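Local coordinates for hyaluronoglucosaminidase (PDB 1FCQ), which hydrolyses hyaluronan as a family 56 glycosidase of bee venom and is a major allergen, at residues F11-N16 / Y36-N41; W15-F20 / F298-S303; F29-E34 / E318-E323. All blocks are in the same frame, centred on the assembly; numbering follows the deposited sequence.

Interaction 1 of 3, residues F11-N16 / Y36-N41; sequences FNVYWN and YGILQN
Leu39 and Tyr14 both carry CG anti to their carbonyl carbons (chi1 -61° and -67°), and their side chains run side by side, pointing the same way. Leu39 CD1 comes to rest over one face of the Tyr14 ring, a CH-pi contact 4.0 Å from CD1 to the ring centroid. The same methyl also touches Asn12 CB. With CG2 anti to its backbone N, Ile38 lays that methyl 3.4 Å from Val13 O and against Trp15 CB. Ile38 CG1 meets Val13 CG1 more loosely, at 4.2 Å. Strand 12-16 is the first strand of the seven-stranded (beta/alpha) TIM barrel, and the loop after helix 31-34 pairs with its edge away from strand 297-301. The pairing is a single bridge, Tyr14 with Leu39. Leu39 N donates to Val13 O at 2.7 Å, and Trp15 N donates to Leu39 O at 2.9 Å. Two waters extend the pairing. One accepts from Val13 N and donates to Gly37 O; the other donates to Trp15 O and accepts from Asn41 N. Asn41 ND2 is held beyond the contact by the carbonyls of Lys45 and Ile51.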
# COMPACT_ATOMS: atom_id res chain seq x y z
N PHE A 11 12.49 -13.61 -9.02
CA PHE A 11 12.28 -12.16 -8.89
C PHE A 11 11.15 -11.79 -9.85
O PHE A 11 11.29 -11.96 -11.06
CB PHE A 11 13.58 -11.43 -9.16
CG PHE A 11 13.57 -9.97 -8.79
CD1 PHE A 11 13.78 -9.58 -7.48
CD2 PHE A 11 13.33 -9.00 -9.75
CE1 PHE A 11 13.76 -8.24 -7.13
CE2 PHE A 11 13.32 -7.66 -9.40
CZ PHE A 11 13.53 -7.28 -8.09
N ASN A 12 10.02 -11.35 -9.32
CA ASN A 12 8.85 -11.05 -10.13
C ASN A 12 8.47 -9.57 -10.11
O ASN A 12 8.24 -8.99 -9.05
CB ASN A 12 7.65 -11.86 -9.62
CG ASN A 12 7.87 -13.36 -9.75
OD1 ASN A 12 7.64 -14.12 -8.80
ND2 ASN A 12 8.31 -13.77 -10.92
N VAL A 13 8.44 -8.96 -11.30
CA VAL A 13 8.04 -7.55 -11.40
C VAL A 13 6.62 -7.52 -11.96
O VAL A 13 6.32 -8.13 -12.97
CB VAL A 13 8.97 -6.70 -12.28
CG1 VAL A 13 8.55 -5.24 -12.28
CG2 VAL A 13 10.41 -6.83 -11.76
N TYR A 14 5.73 -6.84 -11.24
CA TYR A 14 4.32 -6.80 -11.64
C TYR A 14 3.83 -5.48 -12.21
O TYR A 14 4.16 -4.41 -11.69
CB TYR A 14 3.44 -7.08 -10.40
CG TYR A 14 3.58 -8.50 -9.90
CD1 TYR A 14 4.54 -8.83 -8.96
CD2 TYR A 14 2.74 -9.49 -10.40
CE1 TYR A 14 4.65 -10.15 -8.52
CE2 TYR A 14 2.84 -10.80 -9.96
CZ TYR A 14 3.79 -11.10 -9.02
OH TYR A 14 3.92 -12.41 -8.57
N TRP A 15 3.01 -5.58 -13.27
CA TRP A 15 2.46 -4.36 -13.85
C TRP A 15 1.16 -3.99 -13.13
O TRP A 15 0.19 -4.73 -13.24
CB TRP A 15 2.14 -4.61 -15.33
CG TRP A 15 1.83 -3.39 -16.16
CD1 TRP A 15 0.65 -3.09 -16.77
CD2 TRP A 15 2.73 -2.33 -16.50
NE1 TRP A 15 0.74 -1.91 -17.46
CE2 TRP A 15 2.02 -1.43 -17.32
CE3 TRP A 15 4.06 -2.06 -16.21
CZ2 TRP A 15 2.60 -0.27 -17.84
CZ3 TRP A 15 4.65 -0.92 -16.73
CH2 TRP A 15 3.91 -0.05 -17.53
N ASN A 16 1.16 -2.85 -12.43
CA ASN A 16 -0.06 -2.41 -11.74
C ASN A 16 -0.40 -0.97 -12.14
O ASN A 16 -0.86 -0.12 -11.39
CB ASN A 16 0.06 -2.58 -10.23
CG ASN A 16 -1.24 -2.44 -9.46
OD1 ASN A 16 -1.24 -1.91 -8.33
ND2 ASN A 16 -2.37 -2.90 -10.00
N TYR A 36 9.90 -6.29 -21.88
CA TYR A 36 10.54 -5.97 -20.62
C TYR A 36 10.49 -7.02 -19.54
O TYR A 36 11.03 -6.79 -18.46
CB TYR A 36 9.98 -4.61 -20.15
CG TYR A 36 10.17 -3.55 -21.23
CD1 TYR A 36 9.11 -2.83 -21.74
CD2 TYR A 36 11.43 -3.36 -21.80
CE1 TYR A 36 9.27 -1.89 -22.74
CE2 TYR A 36 11.60 -2.41 -22.80
CZ TYR A 36 10.53 -1.71 -23.28
OH TYR A 36 10.72 -0.78 -24.28
N GLY A 37 9.79 -8.12 -19.80
CA GLY A 37 9.75 -9.25 -18.88
C GLY A 37 8.94 -9.00 -17.62
O GLY A 37 9.14 -9.68 -16.61
N ILE A 38 8.05 -8.02 -17.69
CA ILE A 38 7.21 -7.70 -16.52
C ILE A 38 5.97 -8.58 -16.58
O ILE A 38 5.42 -8.85 -17.65
CB ILE A 38 6.82 -6.22 -16.57
CG1 ILE A 38 8.08 -5.35 -16.44
CG2 ILE A 38 5.80 -5.88 -15.48
CD1 ILE A 38 7.88 -3.92 -16.94
N LEU A 39 5.56 -9.08 -15.40
CA LEU A 39 4.35 -9.90 -15.33
C LEU A 39 3.14 -9.00 -15.55
O LEU A 39 2.99 -7.93 -14.93
CB LEU A 39 4.24 -10.60 -13.97
CG LEU A 39 5.40 -11.56 -13.66
CD1 LEU A 39 5.17 -12.20 -12.30
CD2 LEU A 39 5.56 -12.62 -14.73
N GLN A 40 2.28 -9.41 -16.47
CA GLN A 40 1.15 -8.63 -16.93
C GLN A 40 -0.11 -9.47 -16.99
O GLN A 40 -0.13 -10.59 -17.52
CB GLN A 40 1.48 -8.09 -18.34
CG GLN A 40 0.48 -7.13 -18.96
CD GLN A 40 1.03 -6.51 -20.23
OE1 GLN A 40 1.86 -7.10 -20.93
NE2 GLN A 40 0.57 -5.29 -20.50
N ASN A 41 -1.16 -8.90 -16.39
CA ASN A 41 -2.47 -9.55 -16.43
C ASN A 41 -2.90 -9.81 -17.87
O ASN A 41 -2.56 -9.03 -18.76
CB ASN A 41 -3.55 -8.71 -15.77
CG ASN A 41 -3.45 -8.67 -14.26
OD1 ASN A 41 -3.10 -9.66 -13.63
ND2 ASN A 41 -3.79 -7.53 -13.71
O HOH W 1 9.28 -10.23 -13.84
O HOH W 2 -0.89 -6.37 -15.19

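Interaction 2 of 3, residues W15-F20 / F298-S303; sequences WNVPTF and FIIWGS
Asn16 packs against Ile299 and Trp301 where strands 12-16 and 297-301 run parallel. These are the first and last strands of the TIM barrel in chain order, so the contact closes the barrel on this side. Asn16 CB sits 3.6 Å from Ile299 CG2 and is also close to Ile300 O. CG is anti to the backbone N (chi1 -167°), which places the amide beside the Trp301 ring. CG itself only grazes Trp301 CD1. At the tip, OD1 reaches Trp301 CD1 at 3.4 Å and lies at the edge of the indole, in its plane. The amide and ring planes are 57° apart, so the two groups do not stack. OD1 takes its hydrogen bond from outside the contact, with Tyr265 OH, while Trp301 NE1 bonds to Tyr55 OH. Trp301 also meets Trp267 edge-to-face.

The backbones pair alongside. Asn16 N donates to Ile300 O at 2.7 Å. The return bond, Gly302 N to Asn16 O, is weak at 3.4 Å. Trp301 CA adds a CA-H...O contact to the same Asn16 O.

Trp15 and Ile300 project to the face of the sheet away from Asn16 and Trp301. There Val17 CG2 meets Ile300 CG2 at 3.8 Å. Val17 CB, from the same segment as Trp15, sits over one face of the indole near its rim. Beyond the strand, Pro18 centres an inverse gamma turn and sets its CD 3.2 Å from Gly302 O. Trp15 NE1 donates to Thr19 OG1 at 2.9 Å, almost straight at 173°, with the oxygen in the ring plane.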
# COMPACT_ATOMS: atom_id res chain seq x y z
N TRP A 15 3.01 -5.58 -13.27
CA TRP A 15 2.46 -4.36 -13.85
C TRP A 15 1.16 -3.99 -13.13
O TRP A 15 0.19 -4.73 -13.24
CB TRP A 15 2.14 -4.61 -15.33
CG TRP A 15 1.83 -3.39 -16.16
CD1 TRP A 15 0.65 -3.09 -16.77
CD2 TRP A 15 2.73 -2.33 -16.50
NE1 TRP A 15 0.74 -1.91 -17.46
CE2 TRP A 15 2.02 -1.43 -17.32
CE3 TRP A 15 4.06 -2.06 -16.21
CZ2 TRP A 15 2.60 -0.27 -17.84
CZ3 TRP A 15 4.65 -0.92 -16.73
CH2 TRP A 15 3.91 -0.05 -17.53
N ASN A 16 1.16 -2.85 -12.43
CA ASN A 16 -0.06 -2.41 -11.74
C ASN A 16 -0.40 -0.97 -12.14
O ASN A 16 -0.86 -0.12 -11.39
CB ASN A 16 0.06 -2.58 -10.23
CG ASN A 16 -1.24 -2.44 -9.46
OD1 ASN A 16 -1.24 -1.91 -8.33
ND2 ASN A 16 -2.37 -2.90 -10.00
N VAL A 17 -0.08 -0.68 -13.41
CA VAL A 17 -0.37 0.64 -14.00
C VAL A 17 -1.67 0.45 -14.76
O VAL A 17 -1.79 -0.55 -15.48
CB VAL A 17 0.77 1.05 -14.94
CG1 VAL A 17 0.44 2.38 -15.63
CG2 VAL A 17 2.11 1.20 -14.24
N PRO A 18 -2.62 1.37 -14.70
CA PRO A 18 -3.92 1.19 -15.32
C PRO A 18 -3.97 1.53 -16.80
O PRO A 18 -4.83 2.29 -17.23
CB PRO A 18 -4.83 2.10 -14.50
CG PRO A 18 -3.93 3.20 -14.07
CD PRO A 18 -2.58 2.57 -13.83
N THR A 19 -3.11 0.85 -17.54
CA THR A 19 -3.04 1.04 -18.99
C THR A 19 -4.27 0.51 -19.68
O THR A 19 -4.50 0.84 -20.85
CB THR A 19 -1.74 0.44 -19.56
OG1 THR A 19 -1.50 -0.85 -18.99
CG2 THR A 19 -0.57 1.36 -19.21
N PHE A 20 -5.20 -0.19 -19.01
CA PHE A 20 -6.45 -0.57 -19.64
C PHE A 20 -7.18 0.65 -20.18
O PHE A 20 -7.89 0.55 -21.19
CB PHE A 20 -7.35 -1.35 -18.66
CG PHE A 20 -7.96 -0.48 -17.60
CD1 PHE A 20 -9.21 0.09 -17.79
CD2 PHE A 20 -7.29 -0.22 -16.41
CE1 PHE A 20 -9.77 0.91 -16.82
CE2 PHE A 20 -7.86 0.58 -15.44
CZ PHE A 20 -9.10 1.15 -15.64
N PHE A 298 8.99 -6.43 -7.38
CA PHE A 298 8.40 -5.14 -7.03
C PHE A 298 7.17 -4.97 -7.93
O PHE A 298 7.03 -5.70 -8.90
CB PHE A 298 9.31 -3.93 -7.11
CG PHE A 298 10.03 -3.73 -8.40
CD1 PHE A 298 9.50 -2.90 -9.38
CD2 PHE A 298 11.25 -4.35 -8.62
CE1 PHE A 298 10.17 -2.71 -10.58
CE2 PHE A 298 11.91 -4.17 -9.83
CZ PHE A 298 11.37 -3.35 -10.80
N ILE A 299 6.34 -4.02 -7.53
CA ILE A 299 5.09 -3.75 -8.24
C ILE A 299 5.11 -2.31 -8.75
O ILE A 299 5.30 -1.38 -7.97
CB ILE A 299 3.90 -3.95 -7.26
CG1 ILE A 299 3.84 -5.42 -6.85
CG2 ILE A 299 2.59 -3.52 -7.91
CD1 ILE A 299 3.12 -5.64 -5.52
N ILE A 300 4.96 -2.16 -10.06
CA ILE A 300 4.97 -0.82 -10.65
C ILE A 300 3.54 -0.30 -10.66
O ILE A 300 2.66 -0.89 -11.30
CB ILE A 300 5.50 -0.85 -12.09
CG1 ILE A 300 6.89 -1.48 -12.09
CG2 ILE A 300 5.49 0.55 -12.69
CD1 ILE A 300 7.39 -1.79 -13.49
N TRP A 301 3.29 0.80 -9.98
CA TRP A 301 1.96 1.36 -9.89
C TRP A 301 1.83 2.63 -10.74
O TRP A 301 2.83 3.28 -11.00
CB TRP A 301 1.67 1.67 -8.41
CG TRP A 301 0.29 2.21 -8.16
CD1 TRP A 301 -0.88 1.49 -8.13
CD2 TRP A 301 -0.06 3.58 -7.95
NE1 TRP A 301 -1.93 2.34 -7.90
CE2 TRP A 301 -1.46 3.62 -7.78
CE3 TRP A 301 0.66 4.76 -7.86
CZ2 TRP A 301 -2.14 4.81 -7.55
CZ3 TRP A 301 -0.02 5.95 -7.63
CH2 TRP A 301 -1.42 5.97 -7.49
N GLY A 302 0.59 2.91 -11.11
CA GLY A 302 0.30 4.19 -11.76
C GLY A 302 -1.08 4.69 -11.31
O GLY A 302 -1.94 3.90 -10.94
N SER A 303 -1.28 5.99 -11.41
CA SER A 303 -2.55 6.63 -11.10
C SER A 303 -3.38 6.75 -12.38
O SER A 303 -2.83 7.11 -13.42
CB SER A 303 -2.28 8.02 -10.54
OG SER A 303 -3.46 8.77 -10.35

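Interaction 3 of 3, residues F29-E34 / E318-E323; sequences FEEVSE and EYLNNE
Leu320 and Asn321 divide the contact with segment 29-34 into an apolar part and a polar part. In the apolar part one methyl does most of the touching. Leu320 CD2 lies 3.8 Å from Phe29 CD2, at the edge of the ring and in its plane. It also meets Val32 CG2 at 3.9 Å, with the two side chains crossing at about a right angle. The CG of Glu31 packs on the same methyl.

The polar part is one hydrogen bond. Asn321 ND2 donates to Glu31 OE1 at 2.9 Å, nearly straight at 165°. The donor meets the anti side of that oxygen, 26° out of the carboxylate plane. Glu31 CG stands between the backbone N and the carbonyl carbon (chi1 63°), and the bend at chi2 then turns the carboxylate to the amide. Outside the two segments, Asn321 OD1 bonds to Tyr36 OH.

Arg317, one turn before Asn321, adds the charged contacts: a salt bridge to Glu31 OE2 and a cation-pi contact with Phe29.

Short helix 31-34 and the turn before it pack on helix 310-328, which follows the last barrel strand. This is helix-to-helix packing on the outer layer of a TIM barrel.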
# COMPACT_ATOMS: atom_id res chain seq x y z
N PHE A 29 -0.20 -1.89 -24.73
CA PHE A 29 0.98 -2.08 -23.90
C PHE A 29 1.49 -3.50 -23.85
O PHE A 29 2.01 -3.95 -22.82
CB PHE A 29 0.67 -1.53 -22.49
CG PHE A 29 0.69 -0.01 -22.51
CD1 PHE A 29 -0.42 0.70 -22.94
CD2 PHE A 29 1.83 0.68 -22.11
CE1 PHE A 29 -0.40 2.08 -22.98
CE2 PHE A 29 1.84 2.06 -22.15
CZ PHE A 29 0.73 2.77 -22.56
N GLU A 30 1.53 -4.20 -24.99
CA GLU A 30 2.07 -5.55 -25.03
C GLU A 30 3.55 -5.62 -24.70
O GLU A 30 4.03 -6.63 -24.19
CB GLU A 30 1.83 -6.21 -26.40
CG GLU A 30 0.39 -6.12 -26.87
CD GLU A 30 0.11 -4.98 -27.82
OE1 GLU A 30 0.76 -3.91 -27.74
OE2 GLU A 30 -0.79 -5.19 -28.67
N GLU A 31 4.32 -4.55 -24.92
CA GLU A 31 5.73 -4.54 -24.63
C GLU A 31 6.04 -4.71 -23.15
O GLU A 31 7.14 -5.17 -22.86
CB GLU A 31 6.44 -3.29 -25.16
CG GLU A 31 5.96 -1.99 -24.54
CD GLU A 31 4.81 -1.36 -25.28
OE1 GLU A 31 4.82 -0.11 -25.37
OE2 GLU A 31 3.90 -2.04 -25.80
N VAL A 32 5.09 -4.40 -22.26
CA VAL A 32 5.36 -4.64 -20.84
C VAL A 32 5.89 -6.04 -20.58
O VAL A 32 6.91 -6.20 -19.92
CB VAL A 32 4.04 -4.42 -20.06
CG1 VAL A 32 4.13 -4.87 -18.62
CG2 VAL A 32 3.71 -2.93 -20.10
N SER A 33 5.17 -7.04 -21.08
CA SER A 33 5.56 -8.43 -20.89
C SER A 33 6.40 -8.94 -22.05
O SER A 33 7.33 -9.72 -21.81
CB SER A 33 4.31 -9.31 -20.74
OG SER A 33 3.38 -9.11 -21.78
N GLU A 34 6.10 -8.47 -23.27
CA GLU A 34 6.81 -9.03 -24.42
C GLU A 34 8.25 -8.55 -24.55
O GLU A 34 9.09 -9.32 -25.04
CB GLU A 34 6.03 -8.77 -25.71
CG GLU A 34 4.64 -9.37 -25.70
CD GLU A 34 3.90 -9.22 -27.02
OE1 GLU A 34 4.35 -8.42 -27.87
OE2 GLU A 34 2.87 -9.90 -27.20
N GLU A 318 5.85 6.42 -24.29
CA GLU A 318 7.18 6.90 -24.65
C GLU A 318 8.14 6.76 -23.47
O GLU A 318 9.26 6.27 -23.60
CB GLU A 318 7.05 8.36 -25.04
CG GLU A 318 8.19 9.06 -25.73
CD GLU A 318 7.72 10.42 -26.27
OE1 GLU A 318 8.03 11.41 -25.57
OE2 GLU A 318 7.06 10.47 -27.32
N TYR A 319 7.67 7.13 -22.27
CA TYR A 319 8.52 7.01 -21.08
C TYR A 319 8.87 5.56 -20.81
O TYR A 319 10.00 5.18 -20.45
CB TYR A 319 7.83 7.63 -19.86
CG TYR A 319 8.62 7.47 -18.57
CD1 TYR A 319 9.80 8.15 -18.34
CD2 TYR A 319 8.14 6.63 -17.56
CE1 TYR A 319 10.50 8.01 -17.15
CE2 TYR A 319 8.83 6.49 -16.39
CZ TYR A 319 10.01 7.16 -16.18
OH TYR A 319 10.68 7.02 -14.99
N LEU A 320 7.88 4.67 -20.93
CA LEU A 320 8.09 3.24 -20.77
C LEU A 320 9.16 2.70 -21.72
O LEU A 320 10.02 1.93 -21.32
CB LEU A 320 6.79 2.46 -20.98
CG LEU A 320 6.88 0.93 -21.02
CD1 LEU A 320 7.40 0.40 -19.68
CD2 LEU A 320 5.54 0.28 -21.35
N ASN A 321 9.10 3.11 -22.98
CA ASN A 321 10.05 2.59 -23.98
C ASN A 321 11.39 3.31 -23.91
O ASN A 321 12.41 2.66 -24.16
CB ASN A 321 9.35 2.61 -25.34
CG ASN A 321 8.33 1.47 -25.39
OD1 ASN A 321 8.69 0.31 -25.19
ND2 ASN A 321 7.06 1.77 -25.64
N ASN A 322 11.39 4.57 -23.54
CA ASN A 322 12.62 5.34 -23.42
C ASN A 322 13.41 4.96 -22.18
O ASN A 322 14.64 4.88 -22.19
CB ASN A 322 12.33 6.85 -23.33
CG ASN A 322 11.91 7.59 -24.58
OD1 ASN A 322 11.97 7.05 -25.66
ND2 ASN A 322 11.48 8.84 -24.46
N GLU A 323 12.73 4.88 -21.02
CA GLU A 323 13.41 4.72 -19.75
C GLU A 323 12.94 3.63 -18.79
O GLU A 323 13.80 2.87 -18.34
CB GLU A 323 13.30 6.05 -18.97
CG GLU A 323 13.83 7.30 -19.67
CD GLU A 323 15.33 7.22 -19.93
OE1 GLU A 323 16.03 6.45 -19.24
OE2 GLU A 323 15.83 7.93 -20.83

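How the interactions relate
Strand 12-16 joins interaction 1 to interaction 2. It takes loop 36-41 on one side and strand 297-301 on the other, and the two contacts share Trp15 and Asn16, with centres about 9 Å apart. Tyr14 N to Phe298 O and Tyr14 O to Ile300 N, both 2.9 Å and probable hydrogen bonds, continue the sheet pairing. Interaction 3 lies farther out, its centre about 24 Å from that of the chain. The Trp15 indole reaches it: CE2 is 3.6 Å from Val32 CG2. Loop 36-41 reaches it too, with Gln40 OE1 2.7 Å from Ser33 OG. Together they join the first and last barrel strands to helices 31-34 and 310-328.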